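Local atomic coordinates of coat protein (Sulfolobus turreted icosahedral virus, PDB entry 2BBD), a protein that builds the icosahedral shell of the virus as its major capsid protein, with a fold that points to common ancestry with capsid proteins of bacterial and eukaryotic viruses. Residues Gly1-Glu6 with Thr153-Arg158; Asn28-Ile33 with Phe118-Phe123; Asp229-Glu234 with Asp296-Asn301; Thr190-Ala195 with Gln302-Ser307. All coordinates share one frame; numbering follows the deposited sequence.

Overall arrangement
The chain carries two viral jelly rolls. Interactions 1 and 2 belong to the first, joining neighbouring strands of one antiparallel sheet; their centres are about 8 Å apart, and they meet where Glu157 OE1 reaches Arg31 NH1 at 2.6 Å. Interactions 3 and 4 belong to the second, on the opposite side of the chain's centre, about 33 to 42 Å from the first pair between centres. Their own centres are about 10 Å apart, in facing sheets, with Leu299 CD1 packed against Val193 CG1 at 3.7 Å. Asp229 OD2 and Asp303 OD2 also meet there, and their 2.7 Å spacing suggests that one may carry a proton. Interaction 2 is nested within interaction 1, and interaction 3 within interaction 4.

Interaction 1 of 4, residues Gly1-Glu6 with Thr153-Arg158; sequences GEIYTE and TITYER
Glu157 OE2 receives the chain's amino terminus, Gly1 N, in a 2.7 Å salt bridge; the nitrogen comes from the anti side of the carboxylate, 27° out of its plane. Arg122 pairs with the same oxygen and Arg31 with the other, so cationic partners hold both oxygens of this buried group, which probably stays ionised. On the same sheet face Glu157 CG passes Ile3 CG1 at 3.7 Å. Further along that face, Ile3 CG2 rests on Thr155 CG2 (3.6 Å), and Thr5 OG1 is hydrogen-bonded to Thr155 OG1 at 2.9 Å, a pair in which either hydroxyl may donate.

The other face is governed by tyrosines. A chi1 of 65° sets Tyr4 CG between its backbone N and carbonyl carbon, swinging the ring over Tyr156, whose CB lies 3.5 Å from Tyr4 CZ. The ring planes differ by 28°, yet their centroids are 5.5 Å apart; overlap is slight, and the touch is better described as CH-pi from Tyr156 CB onto the Tyr4 face. Asn28 binds the Tyr4 hydroxyl, while that of Tyr156 reaches the Pro25 carbonyl.

Beneath them, Tyr4 with Tyr156 and Glu6 with Ile154 form hydrogen-bonded antiparallel pairs, Tyr156 N lying 2.7 Å from Tyr4 O. With 2-13 at the sheet edge beside 145-158, the arrangement matches the first two strands of a viral jelly roll's BIDG sheet.

Interaction 2 of 4, residues Asn28-Ile33 with Phe118-Phe123; sequences NFIRKI and FDLARF
Leu120 touches both Ile30 and Ile33 with its two methyls. Its chi1 of -74° turns CG away from its own carbonyl carbon, which brings CD2 alongside Ile30 CG2 at 3.8 Å and CD1 to 4.1 Å from Ile33 CG1. Phe118 meets the opposite strand differently: Ile33 O lies near the ring plane at its edge, 3.4 Å from Phe118 CD1, while Phe64 and Tyr75 make edge-to-face contacts with the same ring.

Both chains turn a corner at the arginines, at Arg31 on one side and at Ala121-Arg122 on the other. Asp119 OD2 accepts Ala121 N at 2.8 Å, an Asx turn, as Leu120 N bonds to Arg31 O at 2.9 Å. Across 118-123 the register shifts by two between Ile30 and Lys32; toward Thr155 of the neighbouring strand 145-158, Arg31 and Lys32 form a classic beta bulge. Arg31 bends at chi3 (69°), carrying NH1 to 3.9 Å from Arg122 CG. The two guanidinium planes stand 83° apart, so the cations do not stack.

Besides the shared Glu157, Glu163 and Glu167 bind Arg122, and Lys32 leads away to Glu117. The contact divides into a buried hydrocarbon side and a polar side, consistent with Glu157 drawing the two arginines together.

Interaction 3 of 4, residues Asp229-Glu234 with Asp296-Asn301; sequences DPTEYE and DLALQN
Two adjacent strands of the second jelly roll's four-stranded sheet, 230-237 and 293-299, run antiparallel here at 155°, and their joint ends at Asp229. Asp229 OD1 accepts Asn301 ND2 at 2.7 Å from above the carboxylate plane, the carboxylate and amide planes being 74° apart. Asn220 binds the other oxygen. Asp229 O accepts Gln300 N at 2.6 Å, so backbone and side chain of one residue both fasten the turn that follows the strand 293-299.

Thr231 N then bonds to Ala298 O at 2.8 Å. Thr231 OG1 lies 2.7 Å from a water, which donates to Gln300 OE1, joining the two side chains indirectly.

Pro230, Tyr233, Leu297 and Leu299 share the apolar face. Leu297 CD2 comes to the rim of the Tyr233 ring, 3.6 Å from CD1, and Leu299 CD2 lies 3.8 Å from Pro230 CB; Trp250 and Leu253 of helix 250-261 lie against parts of this face.

On the other face Glu234 OE2 is 3.8 Å from Asp296 OD1, their carboxylate planes turned 80° apart. Asp244 and Glu294 add further acids, a grouping that could raise the affinity for protons, while the Lys247 side chain touches Glu234. The strand order 200-204, 293-299, 230-237, 243-249 fits the C-H-E-F sheet of a jelly roll, with this contact joining H to E.

Interaction 4 of 4, residues Thr190-Ala195 with Gln302-Ser307; sequences TFNVPA and QDNVYS
Thr190 and Val305 supply the regular backbone bonding: Thr190 N reaches Val305 O at 2.8 Å and Val305 N returns to Thr190 O. Val193 and Asp303 form the second hydrogen-bonded pair, Val193 N lying 2.9 Å from Asp303 O. Between the two pairs the register slips by one, a beta bulge at which Asn192 adopts a left-handed backbone conformation (phi 55°).

A side chain also bonds to the backbone here. Asn304 OD1 accepts Asn192 N at 2.8 Å in a nearly straight bond, 171° at the hydrogen. One water extends the polar bonding, accepting from Ala195 N and donating to Gln302 OE1, each at 3.1 Å.

Aromatic contacts collect beside Asn304. The Phe191 ring meets it by its rim, Asn304 CG lying in the ring plane and 3.8 Å from Phe191 CD1, with ring and amide planes 88° apart. Tyr306 OH approaches the same rim, 3.5 Å from Phe191 CE1; the Tyr306 ring also meets that of Tyr217.

Apolar packing lies on the other face, toward the second sheet. Val193 CG2 and Val305 CG2 touch at 3.5 Å, tighter than usual for methyls, with Leu299 against Val193 and Leu297 against Val305. In chemical terms, the side-chain amide oxygen of Asn304 gives Asn192 N an acceptor at the bulge, consistent with the irregularity costing little bonding, while the two valines form an apolar patch on a face that also carries Thr190 and Asp303.

Interaction 1 of 4, residues Gly1-Glu6 with Thr153-Arg158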
# COMPACT_ATOMS: atom_id res chain seq x y z
N GLY A 1 24.74 -6.95 -1.77
CA GLY A 1 25.20 -8.01 -2.71
C GLY A 1 24.61 -7.87 -4.10
O GLY A 1 24.09 -6.82 -4.46
N GLU A 2 24.71 -8.94 -4.89
CA GLU A 2 24.20 -8.95 -6.25
C GLU A 2 22.67 -9.04 -6.27
O GLU A 2 22.08 -9.92 -5.64
CB GLU A 2 24.79 -10.14 -7.02
CG GLU A 2 24.42 -10.21 -8.49
CD GLU A 2 25.14 -11.35 -9.20
OE1 GLU A 2 24.87 -11.59 -10.40
OE2 GLU A 2 25.99 -12.00 -8.56
N ILE A 3 22.04 -8.11 -6.98
CA ILE A 3 20.58 -8.06 -7.06
C ILE A 3 20.09 -8.65 -8.38
O ILE A 3 20.61 -8.33 -9.45
CB ILE A 3 20.07 -6.60 -6.96
CG1 ILE A 3 20.58 -5.97 -5.66
CG2 ILE A 3 18.54 -6.58 -7.01
CD1 ILE A 3 20.21 -4.49 -5.52
N TYR A 4 19.10 -9.52 -8.30
CA TYR A 4 18.56 -10.15 -9.49
C TYR A 4 17.09 -10.47 -9.31
O TYR A 4 16.59 -10.59 -8.18
CB TYR A 4 19.33 -11.43 -9.84
CG TYR A 4 19.21 -12.54 -8.82
CD1 TYR A 4 19.93 -12.49 -7.63
CD2 TYR A 4 18.34 -13.61 -9.02
CE1 TYR A 4 19.80 -13.48 -6.67
CE2 TYR A 4 18.20 -14.60 -8.06
CZ TYR A 4 18.93 -14.53 -6.89
OH TYR A 4 18.78 -15.50 -5.93
N THR A 5 16.40 -10.62 -10.43
CA THR A 5 14.98 -10.88 -10.40
C THR A 5 14.58 -12.14 -11.16
O THR A 5 15.15 -12.46 -12.20
CB THR A 5 14.23 -9.66 -11.00
OG1 THR A 5 14.50 -8.50 -10.20
CG2 THR A 5 12.75 -9.90 -11.03
N GLU A 6 13.62 -12.86 -10.61
CA GLU A 6 13.11 -14.04 -11.28
C GLU A 6 11.60 -14.21 -11.03
O GLU A 6 11.06 -13.84 -9.98
CB GLU A 6 13.91 -15.31 -10.91
CG GLU A 6 13.97 -15.70 -9.44
CD GLU A 6 14.98 -16.85 -9.17
OE1 GLU A 6 14.89 -17.49 -8.11
OE2 GLU A 6 15.87 -17.11 -10.01
N THR A 153 6.74 -12.25 -9.20
CA THR A 153 8.13 -12.01 -9.56
C THR A 153 8.90 -11.51 -8.34
O THR A 153 8.49 -10.57 -7.68
CB THR A 153 8.24 -11.01 -10.70
OG1 THR A 153 7.57 -11.54 -11.85
CG2 THR A 153 9.69 -10.78 -11.06
N ILE A 154 10.01 -12.15 -8.05
CA ILE A 154 10.78 -11.77 -6.87
C ILE A 154 12.14 -11.18 -7.18
O ILE A 154 12.88 -11.68 -8.02
CB ILE A 154 10.93 -13.00 -5.95
CG1 ILE A 154 9.55 -13.55 -5.62
CG2 ILE A 154 11.67 -12.63 -4.66
CD1 ILE A 154 9.57 -14.92 -5.04
N THR A 155 12.45 -10.08 -6.50
CA THR A 155 13.75 -9.46 -6.66
C THR A 155 14.56 -9.87 -5.44
O THR A 155 14.19 -9.58 -4.30
CB THR A 155 13.65 -7.92 -6.71
OG1 THR A 155 12.96 -7.52 -7.90
CG2 THR A 155 15.04 -7.32 -6.72
N TYR A 156 15.66 -10.59 -5.68
CA TYR A 156 16.52 -11.06 -4.60
C TYR A 156 17.80 -10.27 -4.53
O TYR A 156 18.11 -9.47 -5.41
CB TYR A 156 16.92 -12.52 -4.81
CG TYR A 156 15.82 -13.53 -4.63
CD1 TYR A 156 15.22 -14.13 -5.73
CD2 TYR A 156 15.42 -13.92 -3.36
CE1 TYR A 156 14.23 -15.10 -5.56
CE2 TYR A 156 14.43 -14.88 -3.18
CZ TYR A 156 13.85 -15.47 -4.29
OH TYR A 156 12.85 -16.40 -4.11
N GLU A 157 18.55 -10.51 -3.47
CA GLU A 157 19.86 -9.91 -3.30
C GLU A 157 20.67 -10.98 -2.60
O GLU A 157 20.27 -11.51 -1.55
CB GLU A 157 19.84 -8.64 -2.45
CG GLU A 157 21.16 -7.87 -2.54
CD GLU A 157 21.20 -6.63 -1.67
OE1 GLU A 157 20.21 -5.88 -1.64
OE2 GLU A 157 22.24 -6.40 -1.02
N ARG A 158 21.79 -11.34 -3.20
CA ARG A 158 22.65 -12.35 -2.62
C ARG A 158 23.54 -11.66 -1.59
O ARG A 158 24.54 -11.03 -1.93
CB ARG A 158 23.48 -13.02 -3.71
CG ARG A 158 24.49 -14.00 -3.17
CD ARG A 158 25.01 -14.93 -4.25
NE ARG A 158 26.21 -15.63 -3.81
CZ ARG A 158 27.41 -15.06 -3.74
NH1 ARG A 158 27.57 -13.79 -4.09
NH2 ARG A 158 28.46 -15.76 -3.33
O HOH W 1 26.54 -11.39 -4.04
O HOH W 2 12.77 -18.18 -7.07

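Interaction 2 of 4, residues Asn28-Ile33 with Phe118-Phe123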
# COMPACT_ATOMS: atom_id res chain seq x y z
N ASN A 28 17.31 -16.25 -1.26
CA ASN A 28 18.27 -15.26 -0.81
C ASN A 28 17.49 -14.16 -0.13
O ASN A 28 16.28 -14.31 0.12
CB ASN A 28 19.03 -14.66 -1.99
CG ASN A 28 20.32 -15.38 -2.30
OD1 ASN A 28 21.16 -15.56 -1.42
ND2 ASN A 28 20.49 -15.79 -3.56
N PHE A 29 18.17 -13.06 0.19
CA PHE A 29 17.49 -11.93 0.79
C PHE A 29 16.55 -11.41 -0.31
O PHE A 29 16.84 -11.56 -1.50
CB PHE A 29 18.51 -10.84 1.19
CG PHE A 29 19.14 -11.07 2.54
CD1 PHE A 29 19.56 -9.98 3.31
CD2 PHE A 29 19.33 -12.36 3.04
CE1 PHE A 29 20.15 -10.17 4.57
CE2 PHE A 29 19.93 -12.56 4.30
CZ PHE A 29 20.34 -11.47 5.06
N ILE A 30 15.44 -10.81 0.10
CA ILE A 30 14.45 -10.31 -0.85
C ILE A 30 14.28 -8.79 -0.76
O ILE A 30 14.01 -8.26 0.31
CB ILE A 30 13.08 -10.99 -0.60
CG1 ILE A 30 13.20 -12.50 -0.85
CG2 ILE A 30 11.99 -10.35 -1.47
CD1 ILE A 30 12.01 -13.31 -0.34
N ARG A 31 14.43 -8.10 -1.89
CA ARG A 31 14.27 -6.66 -1.91
C ARG A 31 12.83 -6.30 -2.27
O ARG A 31 12.28 -5.30 -1.79
CB ARG A 31 15.25 -6.03 -2.91
CG ARG A 31 16.71 -6.16 -2.50
CD ARG A 31 17.60 -5.53 -3.54
NE ARG A 31 17.43 -4.08 -3.52
CZ ARG A 31 17.96 -3.28 -2.60
NH1 ARG A 31 18.69 -3.81 -1.62
NH2 ARG A 31 17.75 -1.98 -2.63
N LYS A 32 12.21 -7.10 -3.12
CA LYS A 32 10.82 -6.85 -3.46
C LYS A 32 10.08 -8.01 -4.12
O LYS A 32 10.68 -8.98 -4.57
CB LYS A 32 10.70 -5.59 -4.33
CG LYS A 32 11.07 -5.72 -5.79
CD LYS A 32 10.67 -4.44 -6.55
CE LYS A 32 11.04 -4.48 -8.04
NZ LYS A 32 10.23 -5.46 -8.81
N ILE A 33 8.76 -7.89 -4.12
CA ILE A 33 7.90 -8.89 -4.73
C ILE A 33 6.94 -8.18 -5.66
O ILE A 33 6.31 -7.19 -5.29
CB ILE A 33 7.09 -9.66 -3.67
CG1 ILE A 33 8.03 -10.45 -2.75
CG2 ILE A 33 6.09 -10.57 -4.35
CD1 ILE A 33 7.32 -11.06 -1.54
N PHE A 118 5.63 -4.92 -3.76
CA PHE A 118 5.83 -4.88 -2.33
C PHE A 118 7.32 -4.62 -2.10
O PHE A 118 8.18 -5.42 -2.50
CB PHE A 118 5.43 -6.21 -1.67
CG PHE A 118 4.00 -6.61 -1.93
CD1 PHE A 118 3.62 -7.11 -3.17
CD2 PHE A 118 3.03 -6.43 -0.95
CE1 PHE A 118 2.28 -7.43 -3.44
CE2 PHE A 118 1.70 -6.74 -1.20
CZ PHE A 118 1.32 -7.24 -2.45
N ASP A 119 7.62 -3.49 -1.48
CA ASP A 119 9.00 -3.15 -1.19
C ASP A 119 9.31 -3.76 0.17
O ASP A 119 8.69 -3.41 1.17
CB ASP A 119 9.15 -1.63 -1.17
CG ASP A 119 10.58 -1.19 -0.93
OD1 ASP A 119 10.83 0.03 -1.06
OD2 ASP A 119 11.45 -2.03 -0.59
N LEU A 120 10.25 -4.70 0.21
CA LEU A 120 10.62 -5.35 1.46
C LEU A 120 11.98 -4.86 1.96
O LEU A 120 12.62 -5.55 2.74
CB LEU A 120 10.69 -6.87 1.29
CG LEU A 120 9.39 -7.67 1.19
CD1 LEU A 120 8.70 -7.37 -0.12
CD2 LEU A 120 9.71 -9.15 1.30
N ALA A 121 12.41 -3.69 1.50
CA ALA A 121 13.70 -3.16 1.91
C ALA A 121 14.72 -4.24 1.53
O ALA A 121 14.93 -4.51 0.34
CB ALA A 121 13.71 -2.89 3.41
N ARG A 122 15.36 -4.84 2.52
CA ARG A 122 16.29 -5.93 2.22
C ARG A 122 16.05 -6.99 3.28
O ARG A 122 16.82 -7.16 4.21
CB ARG A 122 17.75 -5.47 2.23
CG ARG A 122 18.62 -6.36 1.36
CD ARG A 122 20.08 -5.94 1.37
NE ARG A 122 20.67 -6.08 2.70
CZ ARG A 122 21.96 -5.91 2.95
NH1 ARG A 122 22.80 -5.60 1.97
NH2 ARG A 122 22.42 -6.06 4.19
N PHE A 123 14.93 -7.70 3.11
CA PHE A 123 14.47 -8.73 4.02
C PHE A 123 15.37 -9.97 4.04
O PHE A 123 15.67 -10.55 3.00
CB PHE A 123 13.05 -9.13 3.62
CG PHE A 123 12.32 -9.93 4.64
CD1 PHE A 123 11.87 -9.33 5.81
CD2 PHE A 123 12.08 -11.28 4.44
CE1 PHE A 123 11.18 -10.07 6.78
CE2 PHE A 123 11.39 -12.04 5.40
CZ PHE A 123 10.94 -11.43 6.57

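Interaction 3 of 4, residues Asp229-Glu234 with Asp296-Asn301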
# COMPACT_ATOMS: atom_id res chain seq x y z
N ASP A 229 -14.75 15.59 -1.78
CA ASP A 229 -15.21 15.88 -0.43
C ASP A 229 -14.14 16.36 0.53
O ASP A 229 -14.41 17.17 1.42
CB ASP A 229 -15.90 14.65 0.19
CG ASP A 229 -17.21 14.31 -0.49
OD1 ASP A 229 -17.83 15.22 -1.09
OD2 ASP A 229 -17.63 13.14 -0.42
N PRO A 230 -12.90 15.86 0.39
CA PRO A 230 -11.90 16.36 1.34
C PRO A 230 -11.44 17.77 1.00
O PRO A 230 -11.17 18.07 -0.16
CB PRO A 230 -10.78 15.32 1.25
CG PRO A 230 -10.87 14.84 -0.16
CD PRO A 230 -12.36 14.76 -0.43
N THR A 231 -11.38 18.64 2.00
CA THR A 231 -10.95 20.02 1.77
C THR A 231 -9.71 20.42 2.56
O THR A 231 -8.95 21.29 2.14
CB THR A 231 -12.09 21.00 2.09
OG1 THR A 231 -12.51 20.81 3.45
CG2 THR A 231 -13.27 20.75 1.17
N GLU A 232 -9.51 19.78 3.71
CA GLU A 232 -8.37 20.11 4.57
C GLU A 232 -7.85 18.88 5.31
O GLU A 232 -8.63 18.02 5.72
CB GLU A 232 -8.79 21.17 5.59
CG GLU A 232 -7.66 21.75 6.42
CD GLU A 232 -7.04 22.99 5.79
OE1 GLU A 232 -7.74 23.68 5.02
OE2 GLU A 232 -5.86 23.28 6.07
N TYR A 233 -6.53 18.83 5.48
CA TYR A 233 -5.86 17.74 6.19
C TYR A 233 -5.05 18.34 7.32
O TYR A 233 -4.41 19.38 7.16
CB TYR A 233 -4.91 16.97 5.26
CG TYR A 233 -4.04 15.97 6.00
CD1 TYR A 233 -4.45 14.65 6.18
CD2 TYR A 233 -2.80 16.35 6.53
CE1 TYR A 233 -3.66 13.73 6.87
CE2 TYR A 233 -2.00 15.43 7.23
CZ TYR A 233 -2.44 14.13 7.39
OH TYR A 233 -1.66 13.23 8.07
N GLU A 234 -5.07 17.69 8.47
CA GLU A 234 -4.37 18.20 9.63
C GLU A 234 -3.70 17.09 10.44
O GLU A 234 -4.33 16.09 10.78
CB GLU A 234 -5.37 18.94 10.51
CG GLU A 234 -4.79 19.80 11.61
CD GLU A 234 -5.89 20.44 12.46
OE1 GLU A 234 -6.95 20.78 11.90
OE2 GLU A 234 -5.68 20.61 13.68
N ASP A 296 -6.46 14.54 10.95
CA ASP A 296 -7.84 15.02 10.86
C ASP A 296 -8.20 15.45 9.45
O ASP A 296 -7.34 15.86 8.67
CB ASP A 296 -8.03 16.22 11.80
CG ASP A 296 -7.42 15.99 13.18
OD1 ASP A 296 -6.86 16.95 13.74
OD2 ASP A 296 -7.51 14.86 13.70
N LEU A 297 -9.49 15.37 9.14
CA LEU A 297 -9.95 15.77 7.82
C LEU A 297 -11.21 16.63 7.87
O LEU A 297 -12.01 16.54 8.80
CB LEU A 297 -10.23 14.54 6.95
CG LEU A 297 -9.07 13.61 6.57
CD1 LEU A 297 -9.65 12.42 5.80
CD2 LEU A 297 -8.03 14.35 5.73
N ALA A 298 -11.35 17.48 6.85
CA ALA A 298 -12.53 18.31 6.70
C ALA A 298 -13.17 17.72 5.46
O ALA A 298 -12.55 17.71 4.39
CB ALA A 298 -12.14 19.77 6.45
N LEU A 299 -14.40 17.23 5.59
CA LEU A 299 -15.09 16.61 4.46
C LEU A 299 -16.41 17.27 4.09
O LEU A 299 -17.19 17.64 4.95
CB LEU A 299 -15.35 15.13 4.76
CG LEU A 299 -14.16 14.25 5.15
CD1 LEU A 299 -14.65 12.86 5.50
CD2 LEU A 299 -13.16 14.20 4.01
N GLN A 300 -16.66 17.37 2.78
CA GLN A 300 -17.90 17.95 2.24
C GLN A 300 -19.10 17.04 2.47
O GLN A 300 -20.25 17.49 2.43
CB GLN A 300 -17.76 18.17 0.74
CG GLN A 300 -16.67 19.13 0.31
CD GLN A 300 -17.09 20.58 0.47
OE1 GLN A 300 -16.77 21.22 1.47
NE2 GLN A 300 -17.82 21.09 -0.52
N ASN A 301 -18.84 15.76 2.69
CA ASN A 301 -19.90 14.77 2.92
C ASN A 301 -19.42 13.74 3.95
O ASN A 301 -18.22 13.59 4.18
CB ASN A 301 -20.24 14.03 1.61
CG ASN A 301 -21.02 14.90 0.61
OD1 ASN A 301 -22.12 15.35 0.90
ND2 ASN A 301 -20.45 15.11 -0.58
O HOH W 3 -15.07 20.34 4.12

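Interaction 4 of 4, residues Thr190-Ala195 with Gln302-Ser307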
# COMPACT_ATOMS: atom_id res chain seq x y z
N THR A 190 -11.46 4.07 8.67
CA THR A 190 -12.20 4.83 9.67
C THR A 190 -13.54 5.10 9.00
O THR A 190 -13.64 5.88 8.04
CB THR A 190 -11.56 6.18 10.03
OG1 THR A 190 -10.28 5.97 10.65
CG2 THR A 190 -12.46 6.93 11.01
N PHE A 191 -14.58 4.45 9.51
CA PHE A 191 -15.90 4.60 8.94
C PHE A 191 -16.73 5.73 9.53
O PHE A 191 -16.49 6.18 10.65
CB PHE A 191 -16.66 3.28 9.07
CG PHE A 191 -15.89 2.09 8.55
CD1 PHE A 191 -15.54 2.00 7.21
CD2 PHE A 191 -15.46 1.08 9.43
CE1 PHE A 191 -14.78 0.91 6.74
CE2 PHE A 191 -14.71 0.00 8.97
CZ PHE A 191 -14.37 -0.08 7.62
N ASN A 192 -17.67 6.20 8.73
CA ASN A 192 -18.62 7.22 9.11
C ASN A 192 -18.04 8.53 9.64
O ASN A 192 -18.47 9.02 10.67
CB ASN A 192 -19.58 6.63 10.14
CG ASN A 192 -20.01 5.22 9.78
OD1 ASN A 192 -20.51 4.97 8.68
ND2 ASN A 192 -19.82 4.28 10.70
N VAL A 193 -17.07 9.09 8.93
CA VAL A 193 -16.49 10.36 9.34
C VAL A 193 -17.44 11.45 8.84
O VAL A 193 -17.65 11.60 7.64
CB VAL A 193 -15.12 10.58 8.70
CG1 VAL A 193 -14.58 11.94 9.12
CG2 VAL A 193 -14.16 9.46 9.12
N PRO A 194 -18.02 12.22 9.77
CA PRO A 194 -18.96 13.30 9.46
C PRO A 194 -18.42 14.48 8.66
O PRO A 194 -17.24 14.81 8.72
CB PRO A 194 -19.47 13.72 10.83
CG PRO A 194 -18.29 13.50 11.71
CD PRO A 194 -17.76 12.16 11.23
N ALA A 195 -19.32 15.11 7.90
CA ALA A 195 -18.97 16.27 7.10
C ALA A 195 -18.59 17.38 8.06
O ALA A 195 -19.16 17.50 9.14
CB ALA A 195 -20.17 16.70 6.25
N GLN A 302 -20.36 13.04 4.58
CA GLN A 302 -19.97 12.02 5.55
C GLN A 302 -19.48 10.84 4.72
O GLN A 302 -20.26 10.24 3.97
CB GLN A 302 -21.15 11.60 6.42
CG GLN A 302 -20.77 10.56 7.47
CD GLN A 302 -21.88 10.30 8.47
OE1 GLN A 302 -22.42 11.23 9.07
NE2 GLN A 302 -22.23 9.03 8.66
N ASP A 303 -18.20 10.51 4.84
CA ASP A 303 -17.63 9.42 4.07
C ASP A 303 -16.83 8.45 4.91
O ASP A 303 -16.64 8.64 6.11
CB ASP A 303 -16.67 9.94 2.99
CG ASP A 303 -17.27 11.04 2.13
OD1 ASP A 303 -18.45 10.94 1.76
OD2 ASP A 303 -16.53 11.99 1.81
N ASN A 304 -16.35 7.40 4.26
CA ASN A 304 -15.52 6.43 4.92
C ASN A 304 -14.10 6.78 4.48
O ASN A 304 -13.86 7.08 3.31
CB ASN A 304 -15.93 5.02 4.52
CG ASN A 304 -17.27 4.62 5.12
OD1 ASN A 304 -17.60 5.02 6.23
ND2 ASN A 304 -18.03 3.82 4.38
N VAL A 305 -13.18 6.80 5.43
CA VAL A 305 -11.80 7.15 5.17
C VAL A 305 -10.84 5.97 5.25
O VAL A 305 -10.94 5.13 6.14
CB VAL A 305 -11.32 8.24 6.17
CG1 VAL A 305 -9.91 8.71 5.81
CG2 VAL A 305 -12.33 9.41 6.18
N TYR A 306 -9.88 5.94 4.34
CA TYR A 306 -8.89 4.88 4.30
C TYR A 306 -7.49 5.44 4.34
O TYR A 306 -7.12 6.29 3.54
CB TYR A 306 -9.09 4.04 3.06
CG TYR A 306 -10.42 3.35 3.09
CD1 TYR A 306 -10.61 2.19 3.83
CD2 TYR A 306 -11.53 3.91 2.45
CE1 TYR A 306 -11.85 1.60 3.93
CE2 TYR A 306 -12.77 3.34 2.55
CZ TYR A 306 -12.94 2.18 3.29
OH TYR A 306 -14.19 1.63 3.40
N SER A 307 -6.71 4.94 5.30
CA SER A 307 -5.34 5.38 5.46
C SER A 307 -4.34 4.23 5.31
O SER A 307 -4.34 3.28 6.10
CB SER A 307 -5.17 6.02 6.84
OG SER A 307 -3.83 6.39 7.07
O HOH W 4 -22.30 14.32 8.48